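Local coordinates for type IV pilus biogenesis factor PilY1 (Pseudomonas aeruginosa, PDB 3HX6), which primes assembly of type IV pili, stabilises the fibres, probably by opposing retraction, mediates host-cell adhesion and supports twitching motility that appears to depend on calcium, at residues G138-A143 and T153-S158; A145-A150 and I228-G233; G162-F167 and L191-P196; L166-V171 and L179-G184. The protein carries 3 engineered substitutions. All blocks are in the same frame, centred on the assembly; numbering follows the deposited sequence.

How the contacts relate
Contacts 1 and 4 each pair an outermost strand with its inner neighbour in one four-stranded antiparallel sheet, strands 141-147 with 150-158 and 178-184 with 165-170; the middle strands join them, as Leu155 O to Leu169 N (2.7 Å) indicates. Both are buried and carried by backbone hydrogen bonds, contact 4 adding a beta bulge. Contact 3 starts from the same strand 165-170, sharing Leu166 and Phe167 with contact 4, but meets a loop through apolar packing and a water. Contact 2, only partly buried and set at a turn, reaches the next sheet through side chains and another water. Met230 O of contact 2 accepts from Trp181 NE1 of contact 4 at 2.7 Å.

Contact 1: residues G138-A143 and T153-S158; sequences GSPVVA and TVLIGS
Val141 and Ile156 exchange a reciprocal pair of backbone hydrogen bonds. Val141 N donates to Ile156 O at 2.9 Å, and Ile156 N returns the bond to Val141 O at 2.6 Å, the latter lying in the carbonyl plane. Two residues along, Ala143 and Val154 repeat the pattern: Val154 N reaches Ala143 O at 2.7 Å with an N-H...O angle of 170°, while Ala143 N donates to Val154 O. Between these rings Val142 faces Leu155 as a non-hydrogen-bonded antiparallel pair. Here the CA hydrogens serve as secondary donors, Leu155 CA to Val141 O and Val142 CA to Val154 O both at 3.0 Å, so each of these two carbonyls receives an N-H and a CA-H.

On one face, Leu155 has CG anti to the backbone N (chi1 178°), which sets its branch between two neighbours: CD2 lies 3.6 Å from Pro140 CB, and CG lies 4.0 Å from Val142 CG1. The other face carries Val141 beside Ile156, CB to CB 4.4 Å, with Ala143 and Val154; Val200 touches Ala143 and Ile156. Thr153 OG1 bonds to Arg84 and Asp144. In this hairpin of a propeller blade, the peptide groups of Val141, Ala143, Val154 and Ile156 are thus paired between largely apolar side chains, while Thr153, Leu155 and Gly157 bond along the other edge to Val171, Leu169 and Phe167.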
# COMPACT_ATOMS: atom_id res chain seq x y z
N GLY A 138 -20.95 2.89 -18.72
CA GLY A 138 -20.74 2.83 -17.29
C GLY A 138 -19.85 1.71 -16.78
O GLY A 138 -19.05 1.13 -17.52
N SER A 139 -20.00 1.42 -15.50
CA SER A 139 -19.23 0.39 -14.83
C SER A 139 -20.07 -0.20 -13.71
O SER A 139 -20.74 0.54 -12.98
CB SER A 139 -17.94 0.99 -14.26
OG SER A 139 -17.21 0.01 -13.54
N PRO A 140 -20.06 -1.53 -13.56
CA PRO A 140 -20.86 -2.12 -12.48
C PRO A 140 -20.20 -1.87 -11.13
O PRO A 140 -19.05 -1.43 -11.05
CB PRO A 140 -20.88 -3.60 -12.85
CG PRO A 140 -19.53 -3.79 -13.47
CD PRO A 140 -19.41 -2.57 -14.37
N VAL A 141 -20.95 -2.13 -10.07
CA VAL A 141 -20.44 -1.96 -8.72
C VAL A 141 -20.18 -3.33 -8.11
O VAL A 141 -21.04 -4.22 -8.19
CB VAL A 141 -21.47 -1.21 -7.84
CG1 VAL A 141 -21.11 -1.36 -6.37
CG2 VAL A 141 -21.51 0.25 -8.23
N VAL A 142 -19.01 -3.53 -7.53
CA VAL A 142 -18.69 -4.80 -6.89
C VAL A 142 -18.45 -4.51 -5.42
O VAL A 142 -17.83 -3.50 -5.07
CB VAL A 142 -17.44 -5.48 -7.49
CG1 VAL A 142 -17.65 -5.73 -8.98
CG2 VAL A 142 -16.20 -4.62 -7.26
N ALA A 143 -18.93 -5.38 -4.54
CA ALA A 143 -18.74 -5.17 -3.12
C ALA A 143 -18.95 -6.46 -2.36
O ALA A 143 -19.53 -7.41 -2.89
CB ALA A 143 -19.72 -4.10 -2.61
N THR A 153 -19.23 -11.83 -2.63
CA THR A 153 -18.74 -10.66 -3.34
C THR A 153 -19.82 -10.53 -4.40
O THR A 153 -20.09 -11.47 -5.15
CB THR A 153 -17.38 -10.87 -4.01
OG1 THR A 153 -16.38 -11.10 -3.01
CG2 THR A 153 -17.00 -9.64 -4.82
N VAL A 154 -20.47 -9.37 -4.44
CA VAL A 154 -21.54 -9.17 -5.40
C VAL A 154 -21.18 -8.11 -6.43
O VAL A 154 -20.27 -7.31 -6.23
CB VAL A 154 -22.85 -8.76 -4.68
CG1 VAL A 154 -22.70 -7.35 -4.09
CG2 VAL A 154 -24.01 -8.81 -5.64
N LEU A 155 -21.91 -8.12 -7.54
CA LEU A 155 -21.72 -7.16 -8.61
C LEU A 155 -23.11 -6.66 -8.97
O LEU A 155 -24.01 -7.44 -9.25
CB LEU A 155 -21.05 -7.82 -9.83
CG LEU A 155 -20.84 -6.94 -11.06
CD1 LEU A 155 -19.76 -7.53 -11.95
CD2 LEU A 155 -22.15 -6.80 -11.83
N ILE A 156 -23.29 -5.34 -8.92
CA ILE A 156 -24.57 -4.75 -9.25
C ILE A 156 -24.42 -4.00 -10.57
O ILE A 156 -23.56 -3.14 -10.72
CB ILE A 156 -25.06 -3.79 -8.13
CG1 ILE A 156 -25.33 -4.59 -6.84
CG2 ILE A 156 -26.37 -3.13 -8.54
CD1 ILE A 156 -24.11 -5.11 -6.16
N GLY A 157 -25.26 -4.36 -11.54
CA GLY A 157 -25.20 -3.71 -12.84
C GLY A 157 -26.55 -3.16 -13.23
O GLY A 157 -27.51 -3.30 -12.48
N SER A 158 -26.63 -2.51 -14.39
CA SER A 158 -27.91 -1.97 -14.84
C SER A 158 -27.96 -2.01 -16.36
O SER A 158 -26.94 -2.19 -17.01
CB SER A 158 -28.10 -0.53 -14.35
OG SER A 158 -27.45 0.38 -15.21

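Contact 2: residues A145-A150 and I228-G233; sequences AFFGGA and IDMETG. Engineered in segment 228-233: Met230 (natural residue Leu).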
# COMPACT_ATOMS: atom_id res chain seq x y z
N ALA A 145 -20.76 -8.41 0.63
CA ALA A 145 -22.01 -8.26 1.35
C ALA A 145 -22.31 -9.55 2.09
O ALA A 145 -21.82 -10.62 1.73
CB ALA A 145 -23.14 -7.91 0.39
N PHE A 146 -23.14 -9.46 3.12
CA PHE A 146 -23.50 -10.63 3.90
C PHE A 146 -24.98 -10.94 3.75
O PHE A 146 -25.82 -10.06 3.95
CB PHE A 146 -23.15 -10.37 5.37
CG PHE A 146 -23.29 -11.57 6.26
CD1 PHE A 146 -24.46 -11.79 6.97
CD2 PHE A 146 -22.23 -12.46 6.42
CE1 PHE A 146 -24.58 -12.87 7.84
CE2 PHE A 146 -22.33 -13.55 7.29
CZ PHE A 146 -23.51 -13.76 8.00
N PHE A 147 -25.28 -12.18 3.38
CA PHE A 147 -26.66 -12.63 3.24
C PHE A 147 -26.65 -14.15 3.08
O PHE A 147 -25.63 -14.75 2.73
CB PHE A 147 -27.34 -11.93 2.06
CG PHE A 147 -26.70 -12.19 0.73
CD1 PHE A 147 -27.06 -13.30 -0.03
CD2 PHE A 147 -25.75 -11.30 0.22
CE1 PHE A 147 -26.49 -13.53 -1.28
CE2 PHE A 147 -25.17 -11.53 -1.03
CZ PHE A 147 -25.54 -12.64 -1.78
N GLY A 148 -27.78 -14.79 3.35
CA GLY A 148 -27.82 -16.24 3.25
C GLY A 148 -26.86 -16.82 4.28
O GLY A 148 -26.35 -17.92 4.12
N GLY A 149 -26.60 -16.04 5.33
CA GLY A 149 -25.72 -16.47 6.40
C GLY A 149 -24.23 -16.51 6.07
O GLY A 149 -23.44 -17.06 6.83
N ALA A 150 -23.84 -15.91 4.95
CA ALA A 150 -22.43 -15.91 4.59
C ALA A 150 -21.99 -14.67 3.82
O ALA A 150 -22.82 -13.90 3.33
CB ALA A 150 -22.11 -17.16 3.76
N ILE A 228 -32.98 -1.90 -2.00
CA ILE A 228 -33.22 -3.25 -2.49
C ILE A 228 -32.50 -4.30 -1.65
O ILE A 228 -31.29 -4.22 -1.46
CB ILE A 228 -32.73 -3.35 -3.95
CG1 ILE A 228 -33.34 -2.19 -4.76
CG2 ILE A 228 -33.10 -4.70 -4.54
CD1 ILE A 228 -32.72 -2.01 -6.14
N ASP A 229 -33.25 -5.27 -1.15
CA ASP A 229 -32.65 -6.32 -0.33
C ASP A 229 -31.60 -7.04 -1.17
O ASP A 229 -31.88 -7.52 -2.27
CB ASP A 229 -33.72 -7.33 0.12
CG ASP A 229 -33.14 -8.41 1.03
OD1 ASP A 229 -32.68 -8.06 2.14
OD2 ASP A 229 -33.15 -9.59 0.63
N MET A 230 -30.38 -7.10 -0.64
CA MET A 230 -29.28 -7.74 -1.34
C MET A 230 -29.59 -9.17 -1.78
O MET A 230 -29.38 -9.53 -2.94
CB MET A 230 -28.03 -7.75 -0.45
CG MET A 230 -26.75 -8.14 -1.18
SD MET A 230 -26.37 -7.00 -2.55
CE MET A 230 -26.84 -7.95 -3.95
N GLU A 231 -30.10 -9.97 -0.86
CA GLU A 231 -30.39 -11.36 -1.17
C GLU A 231 -31.54 -11.59 -2.14
O GLU A 231 -31.40 -12.30 -3.14
CB GLU A 231 -30.68 -12.14 0.12
CG GLU A 231 -31.09 -13.59 -0.11
CD GLU A 231 -31.27 -14.36 1.18
OE1 GLU A 231 -31.98 -13.86 2.08
OE2 GLU A 231 -30.71 -15.47 1.30
N THR A 232 -32.68 -10.96 -1.86
CA THR A 232 -33.89 -11.14 -2.64
C THR A 232 -34.15 -10.23 -3.83
O THR A 232 -34.82 -10.62 -4.77
CB THR A 232 -35.11 -11.06 -1.70
OG1 THR A 232 -35.08 -12.17 -0.79
CG2 THR A 232 -36.41 -11.10 -2.49
N GLY A 233 -33.62 -9.01 -3.78
CA GLY A 233 -33.87 -8.08 -4.87
C GLY A 233 -35.22 -7.42 -4.63
O GLY A 233 -35.70 -6.64 -5.45
O HOH W 1 -30.06 -13.45 3.90
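Phe147 packs against Met230 and Glu231, and the apolar contacts centre on its ring. The Phe147 ring is placed by a chi1 of 61°, with CG lying between the backbone N and the carbonyl carbon. Its CD2 approaches Met230 CG to 3.6 Å, while on the CD1 side Glu231 CB comes within 3.8 Å. Both neighbours meet the ring obliquely. Met230, an engineered residue that replaces leucine, has its CG anti to the backbone N (chi1 -169°), which carries that methylene toward strand 145-147; Ala145 CB completes the apolar patch, 3.9 Å from Met230 CG.

Polar contact between the segments runs through solvent. One water accepts from Gly148 N at 2.7 Å and donates, in a weak bond, to Glu231 OE1. The other carboxylate oxygen, Glu231 OE2, lies 3.6 Å from Gly148 CA. Gly148 belongs to a type I' turn from Phe147 to Ala150, where the positive phi angles of Gly148 and Gly149 favour glycine; reciprocal backbone bonds between Phe147 and Ala150 close it.

Local bonds shape the second segment. Asp229 OD2 accepts from Thr232 N at 2.9 Å, an Asx motif, and Gly233 N donates to Asp229 O, turning the chain after strand 223-229.

The contact thus sets the hairpin turn between strands 141-147 and 150-158 against the end of strand 223-229 in the following four-stranded sheet. Trp208 of strand 208-213 touches Ala145, while Leu180 of strand 178-184 borders both Phe147 and Met230.

Contact 3: residues G162-F167 and L191-P196; sequences GGKGLF and LGYSFP
Leu191 directs its side chain at the glycine-rich segment 162-167: CD2 rests 3.6 Å from Gly165 CA, and CD1 meets Leu166 CD2 at 4.1 Å. Leu191 O lies 3.5 Å from Lys164 CD. At Gly192 the backbone continues past the lysine chain, with Gly192 O 3.7 Å from Lys164 CA.

Tyr193 follows and offers its ring to Lys164. Extended beyond CG, the lysine crosses the ring obliquely; CG stands over one face, 4.1 Å from the Tyr193 ring centroid and 15° off the normal, a CH-pi contact. Farther out, Lys164 CE approaches Tyr193 CE2 at 3.9 Å, and NZ goes on to Ser217 O. Gly163 O approaches the same ring obliquely.

Ser194, the centre of an inverse gamma turn, turns its backbone N to a water that accepts at 2.8 Å from Ser194 N and donates to Gly163 O. Its hydroxyl gives a weak bond to Gly192 O. The loop leading from strand 178-184 to strand 199-202, from one four-stranded propeller sheet to the next, is therefore held to residues 163-166 by aliphatic and CH-pi packing plus one water bridge, leaving the lysine's charged end to a backbone carbonyl beyond the contact.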
# COMPACT_ATOMS: atom_id res chain seq x y z
N GLY A 162 -30.06 1.23 -22.29
CA GLY A 162 -30.80 0.22 -23.03
C GLY A 162 -32.19 -0.08 -22.51
O GLY A 162 -33.07 -0.48 -23.27
N GLY A 163 -32.38 0.08 -21.20
CA GLY A 163 -33.68 -0.18 -20.61
C GLY A 163 -33.69 0.22 -19.15
O GLY A 163 -32.67 0.67 -18.62
N LYS A 164 -34.84 0.08 -18.49
CA LYS A 164 -34.96 0.43 -17.09
C LYS A 164 -34.87 -0.85 -16.27
O LYS A 164 -35.85 -1.56 -16.09
CB LYS A 164 -36.29 1.14 -16.84
CG LYS A 164 -36.46 2.40 -17.68
CD LYS A 164 -37.88 2.95 -17.59
CE LYS A 164 -38.03 4.21 -18.41
NZ LYS A 164 -39.43 4.72 -18.40
N GLY A 165 -33.67 -1.15 -15.79
CA GLY A 165 -33.51 -2.36 -15.02
C GLY A 165 -32.21 -2.42 -14.25
O GLY A 165 -31.22 -1.77 -14.59
N LEU A 166 -32.24 -3.23 -13.20
CA LEU A 166 -31.11 -3.43 -12.31
C LEU A 166 -30.91 -4.92 -12.16
O LEU A 166 -31.86 -5.69 -12.27
CB LEU A 166 -31.44 -2.83 -10.94
CG LEU A 166 -30.72 -1.61 -10.39
CD1 LEU A 166 -30.32 -0.69 -11.51
CD2 LEU A 166 -31.62 -0.89 -9.37
N PHE A 167 -29.68 -5.34 -11.92
CA PHE A 167 -29.41 -6.75 -11.68
C PHE A 167 -28.21 -6.89 -10.76
O PHE A 167 -27.37 -5.98 -10.66
CB PHE A 167 -29.20 -7.53 -12.99
CG PHE A 167 -28.01 -7.10 -13.79
CD1 PHE A 167 -28.14 -6.20 -14.84
CD2 PHE A 167 -26.74 -7.63 -13.51
CE1 PHE A 167 -27.04 -5.83 -15.61
CE2 PHE A 167 -25.63 -7.26 -14.27
CZ PHE A 167 -25.78 -6.36 -15.32
N LEU A 191 -38.75 2.79 -11.43
CA LEU A 191 -37.37 2.57 -11.84
C LEU A 191 -37.13 3.22 -13.20
O LEU A 191 -37.90 3.01 -14.14
CB LEU A 191 -37.07 1.08 -11.91
CG LEU A 191 -35.63 0.69 -12.28
CD1 LEU A 191 -34.67 1.14 -11.17
CD2 LEU A 191 -35.55 -0.82 -12.50
N GLY A 192 -36.06 4.00 -13.31
CA GLY A 192 -35.74 4.64 -14.58
C GLY A 192 -34.44 4.08 -15.12
O GLY A 192 -34.00 3.01 -14.69
N TYR A 193 -33.83 4.78 -16.07
CA TYR A 193 -32.56 4.33 -16.60
C TYR A 193 -31.58 4.46 -15.45
O TYR A 193 -31.30 5.55 -14.95
CB TYR A 193 -32.15 5.20 -17.79
CG TYR A 193 -33.12 5.03 -18.93
CD1 TYR A 193 -33.18 3.83 -19.65
CD2 TYR A 193 -34.04 6.03 -19.24
CE1 TYR A 193 -34.14 3.63 -20.63
CE2 TYR A 193 -35.00 5.84 -20.22
CZ TYR A 193 -35.04 4.64 -20.91
OH TYR A 193 -36.00 4.44 -21.87
N SER A 194 -31.06 3.31 -15.02
CA SER A 194 -30.18 3.26 -13.88
C SER A 194 -28.74 3.68 -14.03
O SER A 194 -27.81 2.90 -13.82
CB SER A 194 -30.27 1.87 -13.27
OG SER A 194 -31.61 1.63 -12.85
N PHE A 195 -28.55 4.95 -14.37
CA PHE A 195 -27.21 5.50 -14.50
C PHE A 195 -26.60 5.70 -13.11
O PHE A 195 -25.38 5.65 -12.95
CB PHE A 195 -27.28 6.85 -15.22
CG PHE A 195 -27.58 6.72 -16.69
CD1 PHE A 195 -26.55 6.48 -17.59
CD2 PHE A 195 -28.88 6.83 -17.16
CE1 PHE A 195 -26.81 6.36 -18.95
CE2 PHE A 195 -29.15 6.71 -18.52
CZ PHE A 195 -28.12 6.47 -19.42
N PRO A 196 -27.44 5.91 -12.07
CA PRO A 196 -26.87 6.10 -10.74
C PRO A 196 -26.02 4.91 -10.30
O PRO A 196 -26.33 3.77 -10.62
CB PRO A 196 -28.11 6.26 -9.85
CG PRO A 196 -29.10 6.90 -10.77
CD PRO A 196 -28.90 6.09 -12.04
O HOH W 2 -30.94 1.15 -16.73

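Contact 4: residues L166-V171 and L179-G184; sequences LFALDV and LLWEIG
Ala168 CB sits over one face of Trp181, 3.6 Å from the centroid of the six-membered ring and 20° off its normal, in a CH-pi contact offset toward the rim. Trp181 has CG between its backbone N and carbonyl carbon (chi1 46°), which folds the indole back across strand 166-170; its CZ3 then comes 4.2 Å from Leu166 CB, and its NE1 is taken up by Met230 O. Leu166 also pairs with Ile183 on this face. On the opposite face Leu169 and Leu179 cross obliquely, CD2 of the first 3.7 Å from CD1 of the second, and Phe167 CB lies beside the aliphatic part of Glu182.

The strands run antiparallel, their segment axes 175° apart, and contain a classic beta bulge: Leu180 and Trp181 both face Ala168, with Leu180 CB 4.2 Å from Ala168 CB. The register consequently slips by one residue, so that Leu169 opposes Leu179. This is the hairpin of the last two strands in a four-stranded propeller blade, and Ile228 of the next sheet touches Leu166, Trp181 and Ile183.

Backbone bonds run along the pairing. Leu166 and Ile183 bond reciprocally, with Ile183 N to Leu166 O at 2.6 Å. Across the bulge Ala168 N donates to Trp181 O, and Ala168 O receives Leu180 N at 3.0 Å, the latter less straight. At the polar margin, Glu182 OE1 bonds to Ser113 OG, and Asp170, whose CB lies 4.0 Å from Leu180 CG, bonds through OD1 to Thr172 OG1.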
# COMPACT_ATOMS: atom_id res chain seq x y z
N LEU A 166 -32.24 -3.23 -13.20
CA LEU A 166 -31.11 -3.43 -12.31
C LEU A 166 -30.91 -4.92 -12.16
O LEU A 166 -31.86 -5.69 -12.27
CB LEU A 166 -31.44 -2.83 -10.94
CG LEU A 166 -30.72 -1.61 -10.39
CD1 LEU A 166 -30.32 -0.69 -11.51
CD2 LEU A 166 -31.62 -0.89 -9.37
N PHE A 167 -29.68 -5.34 -11.92
CA PHE A 167 -29.41 -6.75 -11.68
C PHE A 167 -28.21 -6.89 -10.76
O PHE A 167 -27.37 -5.98 -10.66
CB PHE A 167 -29.20 -7.53 -12.99
CG PHE A 167 -28.01 -7.10 -13.79
CD1 PHE A 167 -28.14 -6.20 -14.84
CD2 PHE A 167 -26.74 -7.63 -13.51
CE1 PHE A 167 -27.04 -5.83 -15.61
CE2 PHE A 167 -25.63 -7.26 -14.27
CZ PHE A 167 -25.78 -6.36 -15.32
N ALA A 168 -28.15 -8.02 -10.06
CA ALA A 168 -27.06 -8.29 -9.14
C ALA A 168 -26.56 -9.70 -9.42
O ALA A 168 -27.34 -10.61 -9.64
CB ALA A 168 -27.56 -8.18 -7.70
N LEU A 169 -25.24 -9.86 -9.42
CA LEU A 169 -24.66 -11.17 -9.65
C LEU A 169 -23.81 -11.51 -8.44
O LEU A 169 -23.26 -10.62 -7.78
CB LEU A 169 -23.77 -11.16 -10.90
CG LEU A 169 -24.39 -10.67 -12.21
CD1 LEU A 169 -23.33 -10.64 -13.31
CD2 LEU A 169 -25.55 -11.56 -12.61
N ASP A 170 -23.73 -12.80 -8.12
CA ASP A 170 -22.89 -13.25 -7.02
C ASP A 170 -21.60 -13.58 -7.74
O ASP A 170 -21.52 -14.55 -8.49
CB ASP A 170 -23.45 -14.52 -6.37
CG ASP A 170 -22.62 -14.98 -5.18
OD1 ASP A 170 -21.37 -14.91 -5.26
OD2 ASP A 170 -23.21 -15.40 -4.17
N VAL A 171 -20.58 -12.76 -7.51
CA VAL A 171 -19.30 -12.94 -8.18
C VAL A 171 -18.19 -13.44 -7.25
O VAL A 171 -17.00 -13.32 -7.55
CB VAL A 171 -18.92 -11.60 -8.87
CG1 VAL A 171 -17.85 -10.86 -8.07
CG2 VAL A 171 -18.52 -11.86 -10.29
N LEU A 179 -26.76 -15.62 -10.84
CA LEU A 179 -27.67 -14.50 -10.98
C LEU A 179 -28.52 -14.42 -9.72
O LEU A 179 -29.33 -15.32 -9.46
CB LEU A 179 -28.58 -14.69 -12.19
CG LEU A 179 -29.74 -13.69 -12.30
CD1 LEU A 179 -29.20 -12.27 -12.35
CD2 LEU A 179 -30.58 -13.99 -13.54
N LEU A 180 -28.33 -13.36 -8.93
CA LEU A 180 -29.09 -13.20 -7.70
C LEU A 180 -30.50 -12.70 -8.00
O LEU A 180 -31.48 -13.24 -7.51
CB LEU A 180 -28.38 -12.22 -6.76
CG LEU A 180 -27.06 -12.73 -6.18
CD1 LEU A 180 -26.34 -11.60 -5.46
CD2 LEU A 180 -27.33 -13.90 -5.25
N TRP A 181 -30.59 -11.65 -8.81
CA TRP A 181 -31.88 -11.10 -9.18
C TRP A 181 -31.81 -10.06 -10.29
O TRP A 181 -30.75 -9.56 -10.64
CB TRP A 181 -32.60 -10.50 -7.96
CG TRP A 181 -31.76 -9.63 -7.07
CD1 TRP A 181 -31.21 -9.99 -5.87
CD2 TRP A 181 -31.40 -8.26 -7.28
NE1 TRP A 181 -30.53 -8.92 -5.32
CE2 TRP A 181 -30.63 -7.85 -6.17
CE3 TRP A 181 -31.65 -7.33 -8.30
CZ2 TRP A 181 -30.11 -6.55 -6.05
CZ3 TRP A 181 -31.13 -6.04 -8.18
CH2 TRP A 181 -30.37 -5.67 -7.06
N GLU A 182 -32.98 -9.75 -10.84
CA GLU A 182 -33.14 -8.77 -11.89
C GLU A 182 -34.36 -7.94 -11.55
O GLU A 182 -35.42 -8.48 -11.25
CB GLU A 182 -33.37 -9.45 -13.24
CG GLU A 182 -32.20 -10.24 -13.78
CD GLU A 182 -32.49 -10.85 -15.13
OE1 GLU A 182 -33.43 -11.68 -15.22
OE2 GLU A 182 -31.80 -10.50 -16.11
N ILE A 183 -34.21 -6.62 -11.58
CA ILE A 183 -35.31 -5.72 -11.28
C ILE A 183 -35.69 -4.95 -12.54
O ILE A 183 -34.81 -4.56 -13.31
CB ILE A 183 -34.93 -4.70 -10.19
CG1 ILE A 183 -34.61 -5.42 -8.88
CG2 ILE A 183 -36.07 -3.71 -9.97
CD1 ILE A 183 -34.31 -4.48 -7.73
N GLY A 184 -36.98 -4.75 -12.74
CA GLY A 184 -37.46 -4.01 -13.89
C GLY A 184 -38.62 -3.15 -13.43
O GLY A 184 -38.92 -3.12 -12.23